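Local coordinates for CRISPR-associated protein CasA/Cse1 (PDB 4AN8), which serves in CRISPR adaptive immunity as a subunit of the Cascade ribonucleoprotein complex, which targets invading nucleic acids, and probably takes part in selecting foreign DNA, at residues Q165-G170 and L346-D351; G179-A184 and P248-R253; L311-G316 and K373-L378; R305-M310 and R443-V448. One frame throughout, in Å; residues are numbered along the deposited sequence.

Contact 1: residues Q165-G170 and L346-D351; sequences QAFAPG and LGQVSD
Phe167 and Gln348 bury about three quarters of the 167 Å² that residues 165-170 and 346-351 cover on each other, and they do so in nearly equal shares. Their CA atoms are the nearest pair across the contact, 8.0 Å apart, and both side chains set out toward the facing segment. Beyond CG the Gln348 chain is extended (chi2 -170°), which carries its amide along the phenyl group to the backbone at the helix end. There Gln348 NE2 donates to Phe167 O over 3.0 Å. The donor lies in the carbonyl plane on a lone pair, but the bond is bent, with 135° at the hydrogen, in keeping with the acceptor lying out of the plane of the amide. Carbon-to-carbon contact backs this bond, Gln348 CG coming within 3.8 Å of Phe167 CD1. Ring and amide planes are 58° apart, so the two groups do not stack. NE2 has a second acceptor in Ala187 O, so the amide nitrogen bridges two backbone carbonyls. The contact thus fastens the last turn of helix 154-167 to the middle strand, 342-351, of a three-stranded antiparallel sheet, while Leu51 of helix 50-67 packs on both side chains.

Contact 2: residues G179-A184 and P248-R253; sequences GSAKDA and PARGVR. With ACT (acetate ion), chain D.
Ala181 places its CB over the centre of the Arg250 guanidinium, 3.4 Å from Arg250 CZ, and so covers one face of that flat group. One residue on, the backbone takes over. Lys182 O is gripped end-on by both terminal nitrogens, at 2.9 Å from Arg250 NH2 and 3.0 Å from Arg250 NH1, close to the guanidinium plane; since one oxygen serves two donors, both bonds are bent, at 143° and 138°. The bend of the Arg250 chain at chi2 (-75°) swings the group round to this carbonyl. It also lets Arg250 NH1 reach back to Ala249 O at 2.9 Å, from well above that carbonyl's plane. Another edge holds a bound acetate, probably from the crystallisation liquor, whose O is 2.8 Å from Arg250 NE and also accepts from NH2. The CA-CB bond of Asp183 points away from residues 248-253, and its carboxylate forms a salt bridge with Arg188. Ala184 closes the contact with a methyl-to-methyl touch, its CB 3.6 Å from Ala249 CB. An arginine forked onto a single main-chain oxygen here clasps the exit of a two-stranded antiparallel hairpin, 171-175 with 178-181, to the start of strand 250-256, which pairs antiparallel with strand 261-273 in a mixed sheet.

Contact 3: residues L311-G316 and K373-L378; sequences LPRQGG and KAEENL
Leu311 and Glu375 have the closest CA atoms, 7.8 Å apart, where a loop with a short 3-10 turn at 312-313 lies against helix 372-403. This long helix belongs to the C-terminal four-helix bundle characteristic of Cse1, so the contact joins the bundle to the loop preceding helix 320-333. Glu375, buried, is the centre of the contact. Its OE1 accepts from two nitrogens of Arg313 in a side-on salt bridge. The bond from Arg313 NE to Glu375 OE1 is 2.8 Å and fairly straight (161°), and it uses the anti lone pair; the bond from Arg313 NH2 is longer, 3.2 Å, and meets the oxygen from above the carboxylate plane. Guanidinium and carboxylate stand nearly perpendicular, at 88°, so this is not the coplanar pairing of two nitrogens with two oxygens; OE1 takes both donors. Arg313 reaches this point with CG between its backbone N and carbonyl carbon (chi1 81°) and a bend at chi3. Leu311 lies across the glutamate, its CG 3.9 Å from Glu375 OE1, and its CD2 is 4.5 Å from Leu378 CD2. A water ties the same carboxylate to the loop backbone: it accepts from Arg313 N at 2.6 Å and donates to Glu375 OE1 at 2.8 Å.

Contact 4: residues R305-M310 and R443-V448; sequences RDFSAM and RFFARV
Asp306 OD1, one residue before the Phe307 that meets Phe445, is gripped by two guanidinium groups, in salt bridges with Arg285 and Arg301. Asp306 lies in the 3-10 turn at 305-306, directly before Phe307. Across to residues 443-448 the contact is purely apolar and small, 86 Å² in all. The CA atoms of Phe307 and Phe445 are 10.2 Å apart, and the two ring-bearing side chains, crossing at about a right angle, fill that distance. Phe445 CZ comes to 3.9 Å from Phe307 CD2, and the neighbouring Phe445 CE2 to 4.2 Å from Phe307 CE2, so the far end of one ring lies against the CD2-CE2 bond of the other. The centroids are 5.5 Å apart with planes at 38°, an oblique pair that is neither stacked nor T-shaped. Phe445 projects from helix 429-446 of the C-terminal four-helix bundle of Cse1, whereas Phe307 comes from the loop before helix 320-333. The Phe445 ring reaches Phe307 because chi1 (-161°) sets CG opposite the backbone N. Both rings have further aromatic partners: Phe445 stacks with Phe441, and Phe307 meets Tyr363 edge-to-face. Val448 N donates to Phe445 O at 3.2 Å.

All four contacts are largely buried, but contact 1 lies nearest the chain's centre, its own centre about 9 Å from it, while contacts 2 and 3 lie about 20 Å out and each include an exposed basic residue. They form two pairs. Contacts 1 and 2 adjoin, joined by the hydrogen bond from Ala184 N to Ala168 O at 2.7 Å. Contacts 3 and 4 share the bundle and the loop before helix 320-333, and Asn377 ND2 donates to Val448 O at 2.9 Å. The first pair shares its chemistry, an amide and an arginine each donating to main-chain oxygens, while the second splits: contact 3 is centred on a salt bridge and contact 4 on two aromatic rings.

Contact 1: residues Q165-G170 and L346-D351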
loop_
_atom_site.group_PDB
_atom_site.type_symbol
_atom_site.label_atom_id
_atom_site.label_comp_id
_atom_site.label_asym_id
_atom_site.label_seq_id
_atom_site.Cartn_x
_atom_site.Cartn_y
_atom_site.Cartn_z
ATOM N N GLN A 165 -3.622 -13.711 0.786
ATOM C CA GLN A 165 -4.631 -13.499 1.835
ATOM C C GLN A 165 -4.950 -12.020 2.073
ATOM O O GLN A 165 -6.036 -11.688 2.578
ATOM C CB GLN A 165 -4.191 -14.152 3.163
ATOM C CG GLN A 165 -4.031 -15.676 3.109
ATOM C CD GLN A 165 -5.365 -16.396 2.890
ATOM O OE1 GLN A 165 -6.268 -15.855 2.268
ATOM N NE2 GLN A 165 -5.498 -17.590 3.434
ATOM N N ALA A 166 -4.004 -11.126 1.752
ATOM C CA ALA A 166 -4.256 -9.707 1.984
ATOM C C ALA A 166 -4.802 -9.032 0.725
ATOM O O ALA A 166 -5.636 -8.128 0.812
ATOM C CB ALA A 166 -2.993 -9.000 2.484
ATOM N N PHE A 167 -4.356 -9.495 -0.446
ATOM C CA PHE A 167 -4.597 -8.761 -1.694
ATOM C C PHE A 167 -5.487 -9.440 -2.771
ATOM O O PHE A 167 -5.768 -8.825 -3.809
ATOM C CB PHE A 167 -3.254 -8.387 -2.332
ATOM C CG PHE A 167 -2.491 -7.348 -1.574
ATOM C CD1 PHE A 167 -2.819 -6.009 -1.688
ATOM C CD2 PHE A 167 -1.423 -7.716 -0.746
ATOM C CE1 PHE A 167 -2.109 -5.045 -0.975
ATOM C CE2 PHE A 167 -0.710 -6.773 -0.043
ATOM C CZ PHE A 167 -1.053 -5.426 -0.167
ATOM N N ALA A 168 -5.908 -10.686 -2.554
ATOM C CA ALA A 168 -6.756 -11.336 -3.567
ATOM C C ALA A 168 -7.991 -10.487 -3.848
ATOM O O ALA A 168 -8.777 -10.185 -2.943
ATOM C CB ALA A 168 -7.180 -12.754 -3.136
ATOM N N PRO A 169 -8.151 -10.079 -5.109
ATOM C CA PRO A 169 -9.380 -9.430 -5.573
ATOM C C PRO A 169 -10.524 -10.445 -5.635
ATOM O O PRO A 169 -10.280 -11.629 -5.905
ATOM C CB PRO A 169 -9.002 -8.947 -6.987
ATOM C CG PRO A 169 -7.898 -9.873 -7.407
ATOM C CD PRO A 169 -7.123 -10.157 -6.162
ATOM N N GLY A 170 -11.748 -9.988 -5.364
ATOM C CA GLY A 170 -12.922 -10.833 -5.521
ATOM C C GLY A 170 -13.089 -11.304 -6.959
ATOM O O GLY A 170 -12.510 -10.731 -7.881
ATOM N N LEU A 346 2.214 1.530 -0.661
ATOM C CA LEU A 346 2.208 0.199 -1.272
ATOM C C LEU A 346 0.783 -0.230 -1.614
ATOM O O LEU A 346 -0.138 -0.006 -0.834
ATOM C CB LEU A 346 2.811 -0.829 -0.306
ATOM C CG LEU A 346 4.124 -0.461 0.369
ATOM C CD1 LEU A 346 4.492 -1.478 1.463
ATOM C CD2 LEU A 346 5.239 -0.309 -0.660
ATOM N N GLY A 347 0.598 -0.860 -2.764
ATOM C CA GLY A 347 -0.717 -1.343 -3.155
ATOM C C GLY A 347 -0.812 -1.812 -4.609
ATOM O O GLY A 347 0.182 -1.821 -5.329
ATOM N N GLN A 348 -2.015 -2.205 -5.027
ATOM C CA GLN A 348 -2.252 -2.686 -6.381
ATOM C C GLN A 348 -3.062 -1.653 -7.110
ATOM O O GLN A 348 -3.909 -1.009 -6.509
ATOM C CB GLN A 348 -3.119 -3.961 -6.392
ATOM C CG GLN A 348 -2.816 -4.929 -5.365
ATOM C CD GLN A 348 -3.536 -6.243 -5.566
ATOM O OE1 GLN A 348 -2.949 -7.201 -6.051
ATOM N NE2 GLN A 348 -4.796 -6.314 -5.133
ATOM N N VAL A 349 -2.838 -1.531 -8.410
ATOM C CA VAL A 349 -3.789 -0.820 -9.247
ATOM C C VAL A 349 -4.735 -1.883 -9.768
ATOM O O VAL A 349 -4.301 -2.864 -10.386
ATOM C CB VAL A 349 -3.120 -0.141 -10.445
ATOM C CG1 VAL A 349 -4.152 0.725 -11.192
ATOM C CG2 VAL A 349 -1.943 0.684 -9.975
ATOM N N SER A 350 -6.018 -1.735 -9.503
ATOM C CA SER A 350 -6.895 -2.833 -9.851
ATOM C C SER A 350 -8.119 -2.388 -10.613
ATOM O O SER A 350 -8.420 -1.204 -10.705
ATOM C CB SER A 350 -7.308 -3.642 -8.616
ATOM O OG SER A 350 -8.257 -2.938 -7.845
ATOM N N ASP A 351 -8.829 -3.375 -11.142
ATOM C CA ASP A 351 -10.017 -3.136 -11.931
ATOM C C ASP A 351 -10.856 -4.402 -11.837
ATOM O O ASP A 351 -10.583 -5.399 -12.534
ATOM C CB ASP A 351 -9.606 -2.867 -13.368
ATOM C CG ASP A 351 -10.776 -2.642 -14.257
ATOM O OD1 ASP A 351 -11.823 -2.197 -13.733
ATOM O OD2 ASP A 351 -10.645 -2.914 -15.471
#

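Contact 2: residues G179-A184 and P248-R253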
loop_
_atom_site.group_PDB
_atom_site.type_symbol
_atom_site.label_atom_id
_atom_site.label_comp_id
_atom_site.label_asym_id
_atom_site.label_seq_id
_atom_site.Cartn_x
_atom_site.Cartn_y
_atom_site.Cartn_z
ATOM N N GLY A 179 -19.659 -19.664 -5.527
ATOM C CA GLY A 179 -19.540 -19.254 -6.910
ATOM C C GLY A 179 -18.496 -18.161 -7.079
ATOM O O GLY A 179 -17.617 -18.260 -7.927
ATOM N N SER A 180 -18.587 -17.112 -6.268
ATOM C CA SER A 180 -17.600 -16.053 -6.353
ATOM C C SER A 180 -17.123 -15.607 -4.976
ATOM O O SER A 180 -17.878 -15.589 -4.019
ATOM C CB SER A 180 -18.139 -14.870 -7.151
ATOM O OG SER A 180 -19.113 -14.187 -6.404
ATOM N N ALA A 181 -15.845 -15.265 -4.892
ATOM C CA ALA A 181 -15.243 -14.833 -3.641
ATOM C C ALA A 181 -15.213 -13.313 -3.566
ATOM O O ALA A 181 -15.241 -12.626 -4.590
ATOM C CB ALA A 181 -13.858 -15.400 -3.529
ATOM N N LYS A 182 -15.164 -12.792 -2.351
ATOM C CA LYS A 182 -15.050 -11.358 -2.105
ATOM C C LYS A 182 -13.579 -10.933 -2.111
ATOM O O LYS A 182 -12.683 -11.773 -2.039
ATOM C CB LYS A 182 -15.662 -10.998 -0.746
ATOM C CG LYS A 182 -17.106 -11.424 -0.576
ATOM C CD LYS A 182 -18.051 -10.568 -1.404
ATOM C CE LYS A 182 -19.499 -11.068 -1.304
ATOM N NZ LYS A 182 -19.705 -12.388 -1.997
ATOM N N ASP A 183 -13.362 -9.621 -2.184
ATOM C CA ASP A 183 -12.050 -9.010 -2.021
ATOM C C ASP A 183 -11.452 -9.383 -0.664
ATOM O O ASP A 183 -12.142 -9.363 0.367
ATOM C CB ASP A 183 -12.158 -7.482 -2.052
ATOM C CG ASP A 183 -12.389 -6.921 -3.437
ATOM O OD1 ASP A 183 -12.324 -7.660 -4.438
ATOM O OD2 ASP A 183 -12.623 -5.701 -3.527
ATOM N N ALA A 184 -10.174 -9.716 -0.676
ATOM C CA ALA A 184 -9.405 -9.798 0.548
ATOM C C ALA A 184 -9.360 -8.377 1.075
ATOM O O ALA A 184 -9.726 -7.440 0.345
ATOM C CB ALA A 184 -8.015 -10.336 0.256
ATOM N N PRO A 248 -8.244 -14.502 6.952
ATOM C CA PRO A 248 -8.221 -15.662 6.049
ATOM C C PRO A 248 -9.159 -15.494 4.847
ATOM O O PRO A 248 -10.295 -15.967 4.887
ATOM C CB PRO A 248 -8.709 -16.800 6.949
ATOM C CG PRO A 248 -9.698 -16.127 7.855
ATOM C CD PRO A 248 -9.160 -14.708 8.091
ATOM N N ALA A 249 -8.691 -14.845 3.778
ATOM C CA ALA A 249 -9.566 -14.493 2.657
ATOM C C ALA A 249 -9.898 -15.683 1.762
ATOM O O ALA A 249 -10.941 -15.707 1.105
ATOM C CB ALA A 249 -8.944 -13.404 1.836
ATOM N N ARG A 250 -8.990 -16.653 1.714
ATOM C CA ARG A 250 -9.192 -17.823 0.896
ATOM C C ARG A 250 -8.815 -19.045 1.706
ATOM O O ARG A 250 -8.005 -18.945 2.619
ATOM C CB ARG A 250 -8.322 -17.740 -0.356
ATOM C CG ARG A 250 -8.626 -16.523 -1.253
ATOM C CD ARG A 250 -9.951 -16.712 -2.051
ATOM N NE ARG A 250 -10.155 -15.592 -2.972
ATOM C CZ ARG A 250 -10.706 -14.433 -2.614
ATOM N NH1 ARG A 250 -11.148 -14.255 -1.363
ATOM N NH2 ARG A 250 -10.840 -13.456 -3.502
ATOM N N GLY A 251 -9.404 -20.198 1.368
ATOM C CA GLY A 251 -8.946 -21.460 1.920
ATOM C C GLY A 251 -7.761 -21.908 1.098
ATOM O O GLY A 251 -7.840 -21.997 -0.129
ATOM N N VAL A 252 -6.642 -22.185 1.757
ATOM C CA VAL A 252 -5.465 -22.647 1.041
ATOM C C VAL A 252 -4.846 -23.760 1.840
ATOM O O VAL A 252 -4.828 -23.716 3.077
ATOM C CB VAL A 252 -4.403 -21.527 0.889
ATOM C CG1 VAL A 252 -3.127 -22.094 0.265
ATOM C CG2 VAL A 252 -4.948 -20.359 0.063
ATOM N N ARG A 253 -4.345 -24.774 1.142
ATOM C CA ARG A 253 -3.473 -25.746 1.782
ATOM C C ARG A 253 -2.309 -26.108 0.874
ATOM O O ARG A 253 -2.466 -26.916 -0.060
ATOM C CB ARG A 253 -4.213 -27.022 2.168
ATOM C CG ARG A 253 -3.640 -27.621 3.424
ATOM C CD ARG A 253 -3.181 -29.044 3.244
ATOM N NE ARG A 253 -4.260 -29.937 2.846
ATOM C CZ ARG A 253 -4.094 -31.232 2.594
ATOM N NH1 ARG A 253 -2.892 -31.783 2.708
ATOM N NH2 ARG A 253 -5.126 -31.976 2.231
HETATM C C ACT D . -10.211 -15.516 -6.416
HETATM O O ACT D . -9.496 -14.874 -5.589
HETATM O OXT ACT D . -10.039 -16.770 -6.452
HETATM C CH3 ACT D . -11.207 -14.818 -7.312
#

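Contact 3: residues L311-G316 and K373-L378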
loop_
_atom_site.group_PDB
_atom_site.type_symbol
_atom_site.label_atom_id
_atom_site.label_comp_id
_atom_site.label_asym_id
_atom_site.label_seq_id
_atom_site.Cartn_x
_atom_site.Cartn_y
_atom_site.Cartn_z
ATOM N N LEU A 311 -7.261 14.610 4.009
ATOM C CA LEU A 311 -7.393 15.491 5.181
ATOM C C LEU A 311 -8.834 15.694 5.673
ATOM O O LEU A 311 -9.771 15.853 4.872
ATOM C CB LEU A 311 -6.815 16.862 4.848
ATOM C CG LEU A 311 -5.306 17.084 4.935
ATOM C CD1 LEU A 311 -4.522 15.816 4.711
ATOM C CD2 LEU A 311 -4.900 18.150 3.943
ATOM N N PRO A 312 -9.021 15.676 7.001
ATOM C CA PRO A 312 -10.352 15.939 7.582
ATOM C C PRO A 312 -10.960 17.261 7.085
ATOM O O PRO A 312 -12.145 17.301 6.743
ATOM C CB PRO A 312 -10.074 16.002 9.093
ATOM C CG PRO A 312 -8.848 15.142 9.289
ATOM C CD PRO A 312 -8.015 15.318 8.021
ATOM N N ARG A 313 -10.157 18.321 7.046
ATOM C CA ARG A 313 -10.629 19.621 6.565
ATOM C C ARG A 313 -11.302 19.514 5.187
ATOM O O ARG A 313 -12.056 20.408 4.788
ATOM C CB ARG A 313 -9.482 20.632 6.502
ATOM C CG ARG A 313 -8.632 20.491 5.248
ATOM C CD ARG A 313 -7.453 21.437 5.269
ATOM N NE ARG A 313 -6.864 21.503 6.600
ATOM C CZ ARG A 313 -6.842 22.600 7.344
ATOM N NH1 ARG A 313 -7.358 23.730 6.875
ATOM N NH2 ARG A 313 -6.292 22.571 8.552
ATOM N N GLN A 314 -11.027 18.435 4.457
ATOM C CA GLN A 314 -11.636 18.250 3.141
ATOM C C GLN A 314 -12.654 17.136 3.168
ATOM O O GLN A 314 -13.138 16.698 2.129
ATOM C CB GLN A 314 -10.580 17.981 2.077
ATOM C CG GLN A 314 -9.711 19.187 1.760
ATOM C CD GLN A 314 -9.219 19.162 0.322
ATOM O OE1 GLN A 314 -9.386 18.161 -0.389
ATOM N NE2 GLN A 314 -8.611 20.261 -0.118
ATOM N N GLY A 315 -12.989 16.676 4.362
ATOM C CA GLY A 315 -13.940 15.594 4.489
ATOM C C GLY A 315 -13.277 14.236 4.501
ATOM O O GLY A 315 -13.960 13.228 4.586
ATOM N N GLY A 316 -11.951 14.200 4.418
ATOM C CA GLY A 316 -11.259 12.923 4.269
ATOM C C GLY A 316 -10.821 12.286 5.582
ATOM O O GLY A 316 -11.137 12.793 6.656
ATOM N N LYS A 373 -1.260 25.132 9.018
ATOM C CA LYS A 373 -0.516 25.875 8.016
ATOM C C LYS A 373 -0.051 24.941 6.898
ATOM O O LYS A 373 -0.344 25.180 5.727
ATOM C CB LYS A 373 0.667 26.623 8.653
ATOM C CG LYS A 373 1.712 27.159 7.675
ATOM C CD LYS A 373 1.099 27.864 6.460
ATOM C CE LYS A 373 0.379 29.146 6.828
ATOM N NZ LYS A 373 -0.084 29.878 5.611
ATOM N N ALA A 374 0.660 23.874 7.266
ATOM C CA ALA A 374 1.067 22.880 6.282
ATOM C C ALA A 374 -0.141 22.352 5.504
ATOM O O ALA A 374 -0.091 22.241 4.286
ATOM C CB ALA A 374 1.831 21.743 6.948
ATOM N N GLU A 375 -1.233 22.040 6.193
ATOM C CA GLU A 375 -2.401 21.507 5.494
ATOM C C GLU A 375 -2.920 22.549 4.512
ATOM O O GLU A 375 -3.323 22.222 3.397
ATOM C CB GLU A 375 -3.489 21.045 6.468
ATOM C CG GLU A 375 -3.076 19.792 7.250
ATOM C CD GLU A 375 -4.168 19.211 8.135
ATOM O OE1 GLU A 375 -5.359 19.551 7.963
ATOM O OE2 GLU A 375 -3.830 18.393 9.009
ATOM N N GLU A 376 -2.880 23.810 4.933
ATOM C CA GLU A 376 -3.324 24.925 4.111
ATOM C C GLU A 376 -2.453 25.028 2.870
ATOM O O GLU A 376 -2.962 25.134 1.753
ATOM C CB GLU A 376 -3.264 26.226 4.917
ATOM C CG GLU A 376 -3.148 27.498 4.091
ATOM C CD GLU A 376 -2.816 28.718 4.942
ATOM O OE1 GLU A 376 -3.355 28.835 6.065
ATOM O OE2 GLU A 376 -2.008 29.558 4.490
ATOM N N ASN A 377 -1.141 24.983 3.069
ATOM C CA ASN A 377 -0.207 25.012 1.946
ATOM C C ASN A 377 -0.430 23.863 0.962
ATOM O O ASN A 377 -0.391 24.063 -0.256
ATOM C CB ASN A 377 1.240 25.016 2.431
ATOM C CG ASN A 377 1.629 26.326 3.045
ATOM O OD1 ASN A 377 1.045 27.362 2.727
ATOM N ND2 ASN A 377 2.606 26.300 3.947
ATOM N N LEU A 378 -0.663 22.669 1.493
ATOM C CA LEU A 378 -0.866 21.493 0.656
ATOM C C LEU A 378 -2.139 21.660 -0.163
ATOM O O LEU A 378 -2.155 21.382 -1.357
ATOM C CB LEU A 378 -0.938 20.227 1.516
ATOM C CG LEU A 378 -1.018 18.883 0.787
ATOM C CD1 LEU A 378 0.137 18.722 -0.226
ATOM C CD2 LEU A 378 -1.009 17.737 1.803
HETATM O O HOH W 1 -7.865 18.425 8.289
#

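Contact 4: residues R305-M310 and R443-V448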
loop_
_atom_site.group_PDB
_atom_site.type_symbol
_atom_site.label_atom_id
_atom_site.label_comp_id
_atom_site.label_asym_id
_atom_site.label_seq_id
_atom_site.Cartn_x
_atom_site.Cartn_y
_atom_site.Cartn_z
ATOM N N ARG A 305 -1.764 13.370 -5.715
ATOM C CA ARG A 305 -2.883 14.242 -6.053
ATOM C C ARG A 305 -4.054 14.090 -5.099
ATOM O O ARG A 305 -4.909 14.959 -5.025
ATOM C CB ARG A 305 -3.359 13.970 -7.467
ATOM C CG ARG A 305 -2.463 14.568 -8.501
ATOM C CD ARG A 305 -3.332 15.119 -9.584
ATOM N NE ARG A 305 -3.169 14.374 -10.798
ATOM C CZ ARG A 305 -3.973 14.468 -11.845
ATOM N NH1 ARG A 305 -5.035 15.267 -11.833
ATOM N NH2 ARG A 305 -3.702 13.729 -12.902
ATOM N N ASP A 306 -4.097 12.979 -4.377
ATOM C CA ASP A 306 -5.138 12.771 -3.378
ATOM C C ASP A 306 -4.714 13.192 -1.969
ATOM O O ASP A 306 -5.488 13.010 -1.028
ATOM C CB ASP A 306 -5.581 11.299 -3.363
ATOM C CG ASP A 306 -6.282 10.892 -4.636
ATOM O OD1 ASP A 306 -7.187 11.615 -5.078
ATOM O OD2 ASP A 306 -5.913 9.860 -5.227
ATOM N N PHE A 307 -3.502 13.718 -1.802
ATOM C CA PHE A 307 -2.996 13.993 -0.453
ATOM C C PHE A 307 -3.752 15.082 0.348
ATOM O O PHE A 307 -3.694 15.075 1.580
ATOM C CB PHE A 307 -1.493 14.311 -0.432
ATOM C CG PHE A 307 -0.587 13.101 -0.551
ATOM C CD1 PHE A 307 -1.106 11.810 -0.631
ATOM C CD2 PHE A 307 0.799 13.266 -0.578
ATOM C CE1 PHE A 307 -0.263 10.727 -0.739
ATOM C CE2 PHE A 307 1.644 12.198 -0.680
ATOM C CZ PHE A 307 1.126 10.922 -0.751
ATOM N N SER A 308 -4.426 16.024 -0.313
ATOM C CA SER A 308 -5.203 17.028 0.425
ATOM C C SER A 308 -6.629 16.536 0.681
ATOM O O SER A 308 -7.236 16.880 1.689
ATOM C CB SER A 308 -5.238 18.358 -0.329
ATOM O OG SER A 308 -5.915 18.202 -1.565
ATOM N N ALA A 309 -7.144 15.711 -0.222
ATOM C CA ALA A 309 -8.473 15.153 -0.072
ATOM C C ALA A 309 -8.568 14.118 1.066
ATOM O O ALA A 309 -9.665 13.829 1.535
ATOM C CB ALA A 309 -8.962 14.548 -1.384
ATOM N N MET A 310 -7.446 13.572 1.513
ATOM C CA MET A 310 -7.498 12.613 2.615
ATOM C C MET A 310 -7.615 13.324 3.984
ATOM O O MET A 310 -8.006 12.712 4.975
ATOM C CB MET A 310 -6.280 11.687 2.582
ATOM C CG MET A 310 -5.004 12.364 2.992
ATOM S SD MET A 310 -3.547 11.365 2.658
ATOM C CE MET A 310 -2.225 12.451 3.182
ATOM N N ARG A 443 10.133 17.608 -3.438
ATOM C CA ARG A 443 10.885 18.783 -2.979
ATOM C C ARG A 443 9.943 19.745 -2.287
ATOM O O ARG A 443 10.204 20.198 -1.184
ATOM C CB ARG A 443 11.563 19.496 -4.148
ATOM C CG ARG A 443 12.265 18.589 -5.139
ATOM C CD ARG A 443 13.132 19.415 -6.083
ATOM N NE ARG A 443 12.492 20.686 -6.433
ATOM C CZ ARG A 443 11.988 20.971 -7.631
ATOM N NH1 ARG A 443 12.060 20.079 -8.612
ATOM N NH2 ARG A 443 11.420 22.153 -7.851
ATOM N N PHE A 444 8.830 20.048 -2.940
ATOM C CA PHE A 444 7.803 20.864 -2.306
ATOM C C PHE A 444 7.296 20.197 -1.015
ATOM O O PHE A 444 7.232 20.834 0.037
ATOM C CB PHE A 444 6.633 21.089 -3.258
ATOM C CG PHE A 444 5.394 21.570 -2.565
ATOM C CD1 PHE A 444 5.231 22.922 -2.265
ATOM C CD2 PHE A 444 4.413 20.674 -2.175
ATOM C CE1 PHE A 444 4.097 23.367 -1.603
ATOM C CE2 PHE A 444 3.287 21.102 -1.518
ATOM C CZ PHE A 444 3.124 22.447 -1.216
ATOM N N PHE A 445 6.955 18.909 -1.104
ATOM C CA PHE A 445 6.321 18.201 0.009
ATOM C C PHE A 445 7.176 18.249 1.263
ATOM O O PHE A 445 6.669 18.495 2.364
ATOM C CB PHE A 445 6.013 16.740 -0.352
ATOM C CG PHE A 445 4.970 16.096 0.538
ATOM C CD1 PHE A 445 3.768 16.743 0.805
ATOM C CD2 PHE A 445 5.186 14.842 1.100
ATOM C CE1 PHE A 445 2.803 16.149 1.602
ATOM C CE2 PHE A 445 4.222 14.247 1.897
ATOM C CZ PHE A 445 3.028 14.908 2.152
ATOM N N ALA A 446 8.475 18.030 1.101
ATOM C CA ALA A 446 9.373 18.115 2.240
ATOM C C ALA A 446 9.330 19.496 2.929
ATOM O O ALA A 446 9.681 19.615 4.103
ATOM C CB ALA A 446 10.795 17.756 1.822
ATOM N N ARG A 447 8.892 20.536 2.216
ATOM C CA ARG A 447 8.884 21.881 2.804
ATOM C C ARG A 447 7.473 22.436 3.016
ATOM O O ARG A 447 7.273 23.645 3.107
ATOM C CB ARG A 447 9.722 22.844 1.959
ATOM C CG ARG A 447 11.151 22.382 1.739
ATOM C CD ARG A 447 11.966 23.412 0.970
ATOM N NE ARG A 447 13.027 22.789 0.179
ATOM C CZ ARG A 447 13.868 23.454 -0.612
ATOM N NH1 ARG A 447 13.775 24.778 -0.718
ATOM N NH2 ARG A 447 14.800 22.797 -1.299
ATOM N N VAL A 448 6.494 21.548 3.121
ATOM C CA VAL A 448 5.104 21.974 3.141
ATOM C C VAL A 448 4.771 22.912 4.313
ATOM O O VAL A 448 3.803 23.664 4.252
ATOM C CB VAL A 448 4.121 20.750 3.083
ATOM C CG1 VAL A 448 3.984 20.089 4.450
ATOM C CG2 VAL A 448 2.762 21.178 2.524
#